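Local atomic coordinates of Her-1 protein (Caenorhabditis elegans, PDB entry 1SZH), a protein that dictates male development, inhibits the function of TRA-2A and probably plays a direct role in cell signalling during sex determination. Residues Q24-E29 and I37-D42; C54-L59 and K65-L70; G80-D85 and L117-L122. The protein carries 2 engineered substitutions. One frame throughout, in Å; residues are numbered along the deposited sequence.

Contact 1: Q24-E29 and I37-D42; sequences QECCIE and IRCGYD
Cys-26 on helix 24-33 and Cys-39 in the loop that follows are joined by a disulfide, and around this covalent link the two backbones come to 5.7 Å between the CA atoms of the two cysteines. CB of Cys-26 is directed at the loop and lies 3.2 Å from SG of Cys-39. One bond further out, SG of Cys-26 is placed anti to its own backbone N (chi1 -178°), which carries it off the helix surface; there it meets SG of Cys-39 at 2.2 Å and stands 3.1 Å from CB of Cys-39. The S-S bond has a torsion of -84°, near the perpendicular arrangement usual for disulfides, so the two CB-SG bonds stand roughly square to each other in projection along the S-S bond. Cys-39 occupies the second position of a type I' beta turn from Arg-38 to Tyr-41, with Gly-40 third. Both central residues have positive phi, and the turn is closed by a weak bond from Tyr-41 N to Arg-38 O. The link thus fastens a tight reversal of the chain to helix 24-33, in the part of the protein that probably forms its overhand three-helix bundle, with helices 8-18, 24-33 and 47-59. A second disulfide runs close by: SG of Cys-27, paired with Cys-19, passes 4.3 Å from SG of Cys-39, while the backbone N of Cys-27 lies 3.9 Å from the same sulfur. The turn is also held from outside the two segments, since Arg-23 donates through NH2 to the carbonyl O of Gly-40 and makes a cation-pi contact with Tyr-41. The phenol of Tyr-41 is hydrogen-bonded through OH to the backbone N of Thr-20.

Contact 2: C54-L59 and K65-L70; sequences CLQNVL and KKKINL
Gln-56, near the C-terminal end of helix 47-59, makes the direct hydrogen bond of this contact, accepting through OE1 from the backbone N of Ile-68 at 3.1 Å. The N-H points fairly straight at its acceptor (154°) and approaches a lone pair of OE1 in the carbonyl plane. A water carries a second, indirect link: Gln-56 NE2 donates to it at 3.0 Å, and the water donates to the carbonyl O of Lys-66 at 2.8 Å. NE2 is also hydrogen-bonded to the carbonyl O of Pro-101, so both ends of this buried amide are satisfied and its rotation is fixed. Van der Waals packing adds to the polar bonds. CB of Lys-67 rests 3.4 Å from Gln-56 OE1. Lys-67 CD lies 3.6 Å from the carbonyl O of Gln-56, and beyond it a bend at chi3 (-72°) sends CE and NZ on across the helix towards Asn-57. Beyond the segments, Ile-68 turns its side chain to Ala-105 and Arg-108 of helix 105-115. The arrangement is a helix-to-loop junction in which one glutamine side chain serves backbone groups of two loops, tying helix 47-59 to the connection that leads on towards helix 85-97.

Contact 3: G80-D85 and L117-L122; sequences GNDQED and LLDNVL. Engineered in segment 80-85: Glu-84 (natural residue Asn).
Asn-81 approaches Leu-122 with 8.0 Å between their CA atoms, and Asp-82 faces Asp-119 at 7.8 Å, so that the backbones stay apart and side chains alone bridge them. The site lies at one end of the helices that probably form the left-handed antiparallel four-helix bundle. Two helices begin here: Asp-119 takes the N-cap position ahead of helix 120-134, though its carboxylate makes no capping bond, and Glu-84, an engineered residue, takes that position ahead of helix 85-97. Just ahead of Glu-84 the chain is sharply curled, with consecutive inverse gamma turns centred on Asp-82 and Gln-83. Asp-82 extends its CG opposite the backbone N (chi1 -180°), which brings the carboxylate across to that of Asp-119. The two side chains cross at about a right angle, their carboxylate planes 79° apart, with Asp-82 OD2 modelled a very short 2.5 Å from Asp-119 OD1, a value that is doubtful. If the approach is as close as modelled, one of the two may hold a proton more readily, and the Glu-84 carboxylate, with OE1 5.8 Å from Asp-119 OD1, might add to this. Replacing Asp-119 by an alanine would probably leave the Asp-82 carboxylate without the group it faces and freer to turn. Next to the acidic pair, Leu-122 supplies the apolar part of the contact. Its CD1 touches CB of Asp-82 at 3.6 Å. The other branch reaches Asn-81, whose amide ND2 is hydrogen-bonded to the carbonyl O of Val-78, and there CD2 of Leu-122 sits 4.3 Å from CB of Asn-81.

In the fold
Contacts 1 and 2 are neighbours, with centres about 17 Å apart, and they meet directly where CD1 of Ile-37 packs against CD1 of Leu-55 at 3.8 Å. Helices 24-33 and 47-59, which carry them, follow one another in the chain. Contact 3 lies across the centre of the chain from both: its centre is about 32 Å from that of contact 1 and 28 Å from that of contact 2, and the nearest atoms of contacts 2 and 3 remain about 14 Å apart. All three are closed in series along the sequence, contact 2 lying between helix 24-33 of contact 1 and helix 85-97, which begins at contact 3.

Contact 1: Q24-E29 and I37-D42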
loop_
_atom_site.group_PDB
_atom_site.type_symbol
_atom_site.label_atom_id
_atom_site.label_comp_id
_atom_site.label_asym_id
_atom_site.label_seq_id
_atom_site.Cartn_x
_atom_site.Cartn_y
_atom_site.Cartn_z
ATOM N N GLN A 24 -7.245 -19.402 2.799
ATOM C CA GLN A 24 -7.017 -18.954 4.166
ATOM C C GLN A 24 -5.550 -18.911 4.560
ATOM O O GLN A 24 -5.065 -17.913 5.106
ATOM C CB GLN A 24 -7.724 -19.888 5.150
ATOM C CG GLN A 24 -9.203 -19.827 5.080
ATOM C CD GLN A 24 -9.698 -18.488 5.518
ATOM O OE1 GLN A 24 -9.485 -18.088 6.668
ATOM N NE2 GLN A 24 -10.347 -17.770 4.613
ATOM N N GLU A 25 -4.853 -20.015 4.320
ATOM C CA GLU A 25 -3.451 -20.115 4.686
ATOM C C GLU A 25 -2.626 -19.090 3.962
ATOM O O GLU A 25 -1.718 -18.495 4.546
ATOM C CB GLU A 25 -2.905 -21.516 4.379
ATOM C CG GLU A 25 -3.322 -22.569 5.383
ATOM C CD GLU A 25 -2.525 -22.499 6.677
ATOM O OE1 GLU A 25 -2.579 -21.463 7.371
ATOM O OE2 GLU A 25 -1.840 -23.494 7.002
ATOM N N CYS A 26 -2.923 -18.882 2.687
ATOM C CA CYS A 26 -2.180 -17.904 1.912
ATOM C C CYS A 26 -2.413 -16.504 2.472
ATOM O O CYS A 26 -1.479 -15.721 2.592
ATOM C CB CYS A 26 -2.582 -17.937 0.426
ATOM S SG CYS A 26 -1.646 -16.796 -0.602
ATOM N N CYS A 27 -3.658 -16.190 2.814
ATOM C CA CYS A 27 -3.951 -14.870 3.378
ATOM C C CYS A 27 -3.245 -14.662 4.708
ATOM O O CYS A 27 -2.719 -13.584 4.980
ATOM C CB CYS A 27 -5.463 -14.700 3.520
ATOM S SG CYS A 27 -6.148 -14.278 1.908
ATOM N N ILE A 28 -3.218 -15.696 5.541
ATOM C CA ILE A 28 -2.516 -15.614 6.824
ATOM C C ILE A 28 -1.038 -15.370 6.549
ATOM O O ILE A 28 -0.405 -14.537 7.209
ATOM C CB ILE A 28 -2.729 -16.909 7.627
ATOM C CG1 ILE A 28 -4.171 -16.941 8.143
ATOM C CG2 ILE A 28 -1.764 -16.995 8.804
ATOM C CD1 ILE A 28 -4.619 -18.302 8.650
ATOM N N GLU A 29 -0.496 -16.057 5.541
ATOM C CA GLU A 29 0.929 -15.890 5.204
ATOM C C GLU A 29 1.290 -14.483 4.744
ATOM O O GLU A 29 2.269 -13.899 5.223
ATOM C CB GLU A 29 1.338 -16.884 4.121
ATOM C CG GLU A 29 1.463 -18.313 4.597
ATOM C CD GLU A 29 2.891 -18.838 4.474
ATOM O OE1 GLU A 29 3.382 -19.430 5.449
ATOM O OE2 GLU A 29 3.509 -18.674 3.395
ATOM N N ILE A 37 -1.249 -9.208 -1.516
ATOM C CA ILE A 37 -2.108 -10.370 -1.686
ATOM C C ILE A 37 -1.924 -10.981 -3.089
ATOM O O ILE A 37 -2.072 -10.293 -4.102
ATOM C CB ILE A 37 -3.603 -9.986 -1.567
ATOM C CG1 ILE A 37 -3.898 -9.410 -0.183
ATOM C CG2 ILE A 37 -4.480 -11.214 -1.861
ATOM C CD1 ILE A 37 -5.190 -8.580 -0.110
ATOM N N ARG A 38 -1.589 -12.259 -3.158
ATOM C CA ARG A 38 -1.492 -12.930 -4.454
ATOM C C ARG A 38 -2.565 -14.009 -4.284
ATOM O O ARG A 38 -3.740 -13.805 -4.631
ATOM C CB ARG A 38 -0.076 -13.479 -4.647
ATOM C CG ARG A 38 0.929 -12.323 -4.798
ATOM C CD ARG A 38 2.330 -12.749 -5.223
ATOM N NE ARG A 38 3.182 -11.578 -5.443
ATOM C CZ ARG A 38 4.470 -11.623 -5.778
ATOM N NH1 ARG A 38 5.084 -12.792 -5.940
ATOM N NH2 ARG A 38 5.149 -10.492 -5.950
ATOM N N CYS A 39 -2.174 -15.145 -3.750
ATOM C CA CYS A 39 -3.121 -16.173 -3.414
ATOM C C CYS A 39 -3.994 -16.809 -4.483
ATOM O O CYS A 39 -5.025 -17.400 -4.159
ATOM C CB CYS A 39 -3.990 -15.625 -2.272
ATOM S SG CYS A 39 -2.980 -15.051 -0.883
ATOM N N GLY A 40 -3.612 -16.678 -5.741
ATOM C CA GLY A 40 -4.396 -17.323 -6.775
ATOM C C GLY A 40 -5.683 -16.622 -7.132
ATOM O O GLY A 40 -6.596 -17.229 -7.690
ATOM N N TYR A 41 -5.769 -15.345 -6.796
ATOM C CA TYR A 41 -6.950 -14.569 -7.144
ATOM C C TYR A 41 -6.608 -14.072 -8.557
ATOM O O TYR A 41 -6.180 -12.930 -8.738
ATOM C CB TYR A 41 -7.133 -13.411 -6.140
ATOM C CG TYR A 41 -7.853 -13.786 -4.847
ATOM C CD1 TYR A 41 -7.205 -13.725 -3.599
ATOM C CD2 TYR A 41 -9.181 -14.209 -4.868
ATOM C CE1 TYR A 41 -7.866 -14.075 -2.412
ATOM C CE2 TYR A 41 -9.854 -14.560 -3.689
ATOM C CZ TYR A 41 -9.197 -14.499 -2.467
ATOM O OH TYR A 41 -9.866 -14.899 -1.325
ATOM N N ASP A 42 -6.778 -14.965 -9.544
ATOM C CA ASP A 42 -6.455 -14.697 -10.952
ATOM C C ASP A 42 -7.626 -14.386 -11.882
ATOM O O ASP A 42 -7.540 -13.478 -12.712
ATOM C CB ASP A 42 -5.694 -15.891 -11.553
ATOM C CG ASP A 42 -4.427 -16.233 -10.790
ATOM O OD1 ASP A 42 -3.590 -15.327 -10.582
ATOM O OD2 ASP A 42 -4.261 -17.415 -10.411
#

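Contact 2: C54-L59 and K65-L70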
loop_
_atom_site.group_PDB
_atom_site.type_symbol
_atom_site.label_atom_id
_atom_site.label_comp_id
_atom_site.label_asym_id
_atom_site.label_seq_id
_atom_site.Cartn_x
_atom_site.Cartn_y
_atom_site.Cartn_z
ATOM N N CYS A 54 -10.873 -5.343 2.631
ATOM C CA CYS A 54 -11.527 -6.136 3.671
ATOM C C CYS A 54 -10.509 -6.418 4.802
ATOM O O CYS A 54 -10.810 -6.244 5.990
ATOM C CB CYS A 54 -12.045 -7.429 3.043
ATOM S SG CYS A 54 -12.977 -8.522 4.148
ATOM N N LEU A 55 -9.307 -6.878 4.445
ATOM C CA LEU A 55 -8.304 -7.166 5.459
ATOM C C LEU A 55 -7.945 -5.934 6.289
ATOM O O LEU A 55 -7.849 -6.004 7.510
ATOM C CB LEU A 55 -7.035 -7.780 4.829
ATOM C CG LEU A 55 -7.252 -9.163 4.204
ATOM C CD1 LEU A 55 -5.930 -9.572 3.524
ATOM C CD2 LEU A 55 -7.627 -10.199 5.249
ATOM N N GLN A 56 -7.737 -4.800 5.632
ATOM C CA GLN A 56 -7.408 -3.586 6.374
ATOM C C GLN A 56 -8.508 -3.216 7.378
ATOM O O GLN A 56 -8.228 -2.829 8.514
ATOM C CB GLN A 56 -7.203 -2.427 5.406
ATOM C CG GLN A 56 -5.900 -2.516 4.628
ATOM C CD GLN A 56 -5.030 -1.289 4.863
ATOM O OE1 GLN A 56 -5.465 -0.155 4.665
ATOM N NE2 GLN A 56 -3.789 -1.512 5.269
ATOM N N ASN A 57 -9.753 -3.361 6.935
ATOM C CA ASN A 57 -10.894 -3.030 7.779
ATOM C C ASN A 57 -10.969 -3.934 9.007
ATOM O O ASN A 57 -11.366 -3.475 10.080
ATOM C CB ASN A 57 -12.196 -3.087 6.958
ATOM C CG ASN A 57 -12.388 -1.861 6.064
ATOM O OD1 ASN A 57 -13.385 -1.758 5.332
ATOM N ND2 ASN A 57 -11.435 -0.933 6.109
ATOM N N VAL A 58 -10.588 -5.209 8.883
ATOM C CA VAL A 58 -10.629 -6.084 10.062
ATOM C C VAL A 58 -9.392 -5.882 10.942
ATOM O O VAL A 58 -9.502 -5.671 12.145
ATOM C CB VAL A 58 -10.734 -7.578 9.671
ATOM C CG1 VAL A 58 -10.713 -8.452 10.936
ATOM C CG2 VAL A 58 -11.980 -7.829 8.872
ATOM N N LEU A 59 -8.200 -5.903 10.351
ATOM C CA LEU A 59 -6.965 -5.751 11.124
ATOM C C LEU A 59 -6.862 -4.442 11.877
ATOM O O LEU A 59 -6.369 -4.404 12.999
ATOM C CB LEU A 59 -5.739 -5.845 10.196
ATOM C CG LEU A 59 -5.532 -7.195 9.495
ATOM C CD1 LEU A 59 -4.352 -7.062 8.521
ATOM C CD2 LEU A 59 -5.242 -8.285 10.505
ATOM N N LYS A 65 -6.724 4.974 11.705
ATOM C CA LYS A 65 -5.671 5.828 11.170
ATOM C C LYS A 65 -4.481 5.012 10.664
ATOM O O LYS A 65 -3.568 5.555 10.050
ATOM C CB LYS A 65 -5.187 6.806 12.238
ATOM C CG LYS A 65 -6.252 7.796 12.698
ATOM C CD LYS A 65 -6.640 8.742 11.581
ATOM C CE LYS A 65 -7.495 9.891 12.098
ATOM N NZ LYS A 65 -7.703 10.916 11.037
ATOM N N LYS A 66 -4.464 3.720 10.950
ATOM C CA LYS A 66 -3.347 2.892 10.472
ATOM C C LYS A 66 -3.565 2.428 9.032
ATOM O O LYS A 66 -2.648 1.894 8.403
ATOM C CB LYS A 66 -3.165 1.659 11.351
ATOM C CG LYS A 66 -2.716 1.967 12.758
ATOM C CD LYS A 66 -2.328 0.692 13.475
ATOM C CE LYS A 66 -1.709 0.961 14.848
ATOM N NZ LYS A 66 -1.457 -0.308 15.612
ATOM N N LYS A 67 -4.774 2.617 8.520
ATOM C CA LYS A 67 -5.108 2.202 7.166
ATOM C C LYS A 67 -4.632 3.194 6.112
ATOM O O LYS A 67 -4.509 4.398 6.386
ATOM C CB LYS A 67 -6.634 2.044 7.014
ATOM C CG LYS A 67 -7.245 1.013 7.939
ATOM C CD LYS A 67 -8.681 0.654 7.574
ATOM C CE LYS A 67 -9.653 1.753 7.896
ATOM N NZ LYS A 67 -11.072 1.249 7.809
ATOM N N ILE A 68 -4.376 2.685 4.906
ATOM C CA ILE A 68 -4.007 3.536 3.771
ATOM C C ILE A 68 -4.825 3.069 2.585
ATOM O O ILE A 68 -4.884 1.868 2.291
ATOM C CB ILE A 68 -2.516 3.457 3.417
ATOM C CG1 ILE A 68 -1.706 4.157 4.517
ATOM C CG2 ILE A 68 -2.262 4.169 2.060
ATOM C CD1 ILE A 68 -0.216 4.003 4.354
ATOM N N ASN A 69 -5.464 4.014 1.898
ATOM C CA ASN A 69 -6.286 3.688 0.757
ATOM C C ASN A 69 -5.445 2.988 -0.323
ATOM O O ASN A 69 -4.356 3.460 -0.681
ATOM C CB ASN A 69 -6.905 4.969 0.186
ATOM C CG ASN A 69 -8.060 4.691 -0.765
ATOM O OD1 ASN A 69 -9.228 5.010 -0.467
ATOM N ND2 ASN A 69 -7.759 4.106 -1.904
ATOM N N LEU A 70 -5.935 1.861 -0.826
ATOM C CA LEU A 70 -5.213 1.136 -1.860
ATOM C C LEU A 70 -4.819 1.988 -3.071
ATOM O O LEU A 70 -3.737 1.793 -3.646
ATOM C CB LEU A 70 -6.036 -0.075 -2.332
ATOM C CG LEU A 70 -5.369 -0.972 -3.383
ATOM C CD1 LEU A 70 -4.063 -1.574 -2.854
ATOM C CD2 LEU A 70 -6.369 -2.082 -3.751
HETATM O O HOH W 1 -1.905 0.644 6.008
#

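Contact 3: G80-D85 and L117-L122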
loop_
_atom_site.group_PDB
_atom_site.type_symbol
_atom_site.label_atom_id
_atom_site.label_comp_id
_atom_site.label_asym_id
_atom_site.label_seq_id
_atom_site.Cartn_x
_atom_site.Cartn_y
_atom_site.Cartn_z
ATOM N N GLY A 80 10.481 6.939 -9.229
ATOM C CA GLY A 80 11.275 6.504 -10.360
ATOM C C GLY A 80 11.689 7.672 -11.236
ATOM O O GLY A 80 12.429 7.486 -12.199
ATOM N N ASN A 81 11.221 8.877 -10.913
ATOM C CA ASN A 81 11.583 10.039 -11.724
ATOM C C ASN A 81 13.048 10.335 -11.473
ATOM O O ASN A 81 13.700 11.040 -12.241
ATOM C CB ASN A 81 10.683 11.233 -11.394
ATOM C CG ASN A 81 9.289 11.092 -12.002
ATOM O OD1 ASN A 81 9.142 10.936 -13.220
ATOM N ND2 ASN A 81 8.263 11.148 -11.161
ATOM N N ASP A 82 13.555 9.785 -10.378
ATOM C CA ASP A 82 14.961 9.909 -10.050
ATOM C C ASP A 82 15.511 8.810 -10.955
ATOM O O ASP A 82 15.579 7.644 -10.557
ATOM C CB ASP A 82 15.198 9.542 -8.584
ATOM C CG ASP A 82 16.646 9.654 -8.184
ATOM O OD1 ASP A 82 17.504 9.095 -8.896
ATOM O OD2 ASP A 82 16.929 10.299 -7.157
ATOM N N GLN A 83 15.860 9.179 -12.183
ATOM C CA GLN A 83 16.360 8.223 -13.164
ATOM C C GLN A 83 17.694 7.594 -12.781
ATOM O O GLN A 83 18.680 7.705 -13.510
ATOM C CB GLN A 83 16.469 8.899 -14.533
ATOM C CG GLN A 83 15.134 9.406 -15.076
ATOM C CD GLN A 83 14.124 8.289 -15.296
ATOM O OE1 GLN A 83 14.400 7.117 -15.022
ATOM N NE2 GLN A 83 12.944 8.648 -15.794
ATOM N N GLU A 84 17.704 6.940 -11.625
ATOM C CA GLU A 84 18.881 6.262 -11.102
ATOM C C GLU A 84 18.351 4.973 -10.499
ATOM O O GLU A 84 17.181 4.896 -10.129
ATOM C CB GLU A 84 19.559 7.109 -10.026
ATOM C CG GLU A 84 19.999 8.474 -10.525
ATOM C CD GLU A 84 20.629 9.321 -9.437
ATOM O OE1 GLU A 84 20.655 8.869 -8.273
ATOM O OE2 GLU A 84 21.095 10.441 -9.748
ATOM N N ASP A 85 19.202 3.960 -10.402
ATOM C CA ASP A 85 18.767 2.684 -9.862
ATOM C C ASP A 85 18.097 2.793 -8.501
ATOM O O ASP A 85 17.142 2.057 -8.224
ATOM C CB ASP A 85 19.940 1.704 -9.752
ATOM C CG ASP A 85 20.593 1.405 -11.090
ATOM O OD1 ASP A 85 19.884 1.307 -12.121
ATOM O OD2 ASP A 85 21.829 1.248 -11.091
ATOM N N LEU A 117 15.304 9.611 1.251
ATOM C CA LEU A 117 15.933 10.712 2.001
ATOM C C LEU A 117 16.804 11.680 1.217
ATOM O O LEU A 117 16.935 12.848 1.600
ATOM C CB LEU A 117 16.752 10.164 3.171
ATOM C CG LEU A 117 15.940 9.766 4.402
ATOM C CD1 LEU A 117 16.881 9.135 5.430
ATOM C CD2 LEU A 117 15.241 10.972 5.009
ATOM N N LEU A 118 17.418 11.207 0.144
ATOM C CA LEU A 118 18.258 12.080 -0.664
ATOM C C LEU A 118 17.485 12.616 -1.867
ATOM O O LEU A 118 18.061 13.191 -2.790
ATOM C CB LEU A 118 19.517 11.342 -1.121
ATOM C CG LEU A 118 20.377 10.810 0.028
ATOM C CD1 LEU A 118 21.682 10.273 -0.533
ATOM C CD2 LEU A 118 20.664 11.904 1.025
ATOM N N ASP A 119 16.170 12.426 -1.833
ATOM C CA ASP A 119 15.267 12.904 -2.882
ATOM C C ASP A 119 14.031 13.442 -2.170
ATOM O O ASP A 119 12.905 13.027 -2.450
ATOM C CB ASP A 119 14.873 11.751 -3.818
ATOM C CG ASP A 119 16.070 11.142 -4.536
ATOM O OD1 ASP A 119 16.767 11.890 -5.256
ATOM O OD2 ASP A 119 16.315 9.922 -4.377
ATOM N N ASN A 120 14.244 14.344 -1.218
ATOM C CA ASN A 120 13.132 14.901 -0.451
ATOM C C ASN A 120 11.990 15.451 -1.307
ATOM O O ASN A 120 10.808 15.296 -0.955
ATOM C CB ASN A 120 13.639 15.995 0.481
ATOM C CG ASN A 120 12.539 16.583 1.315
ATOM O OD1 ASN A 120 11.867 15.870 2.064
ATOM N ND2 ASN A 120 12.332 17.891 1.188
ATOM N N VAL A 121 12.337 16.090 -2.419
ATOM C CA VAL A 121 11.335 16.654 -3.323
ATOM C C VAL A 121 10.371 15.574 -3.803
ATOM O O VAL A 121 9.165 15.815 -3.905
ATOM C CB VAL A 121 11.997 17.313 -4.556
ATOM C CG1 VAL A 121 10.926 17.757 -5.567
ATOM C CG2 VAL A 121 12.810 18.522 -4.119
ATOM N N LEU A 122 10.894 14.388 -4.111
ATOM C CA LEU A 122 10.032 13.301 -4.589
ATOM C C LEU A 122 9.105 12.780 -3.481
ATOM O O LEU A 122 7.956 12.428 -3.752
ATOM C CB LEU A 122 10.881 12.165 -5.169
ATOM C CG LEU A 122 11.783 12.482 -6.383
ATOM C CD1 LEU A 122 12.427 11.192 -6.881
ATOM C CD2 LEU A 122 10.987 13.142 -7.509
#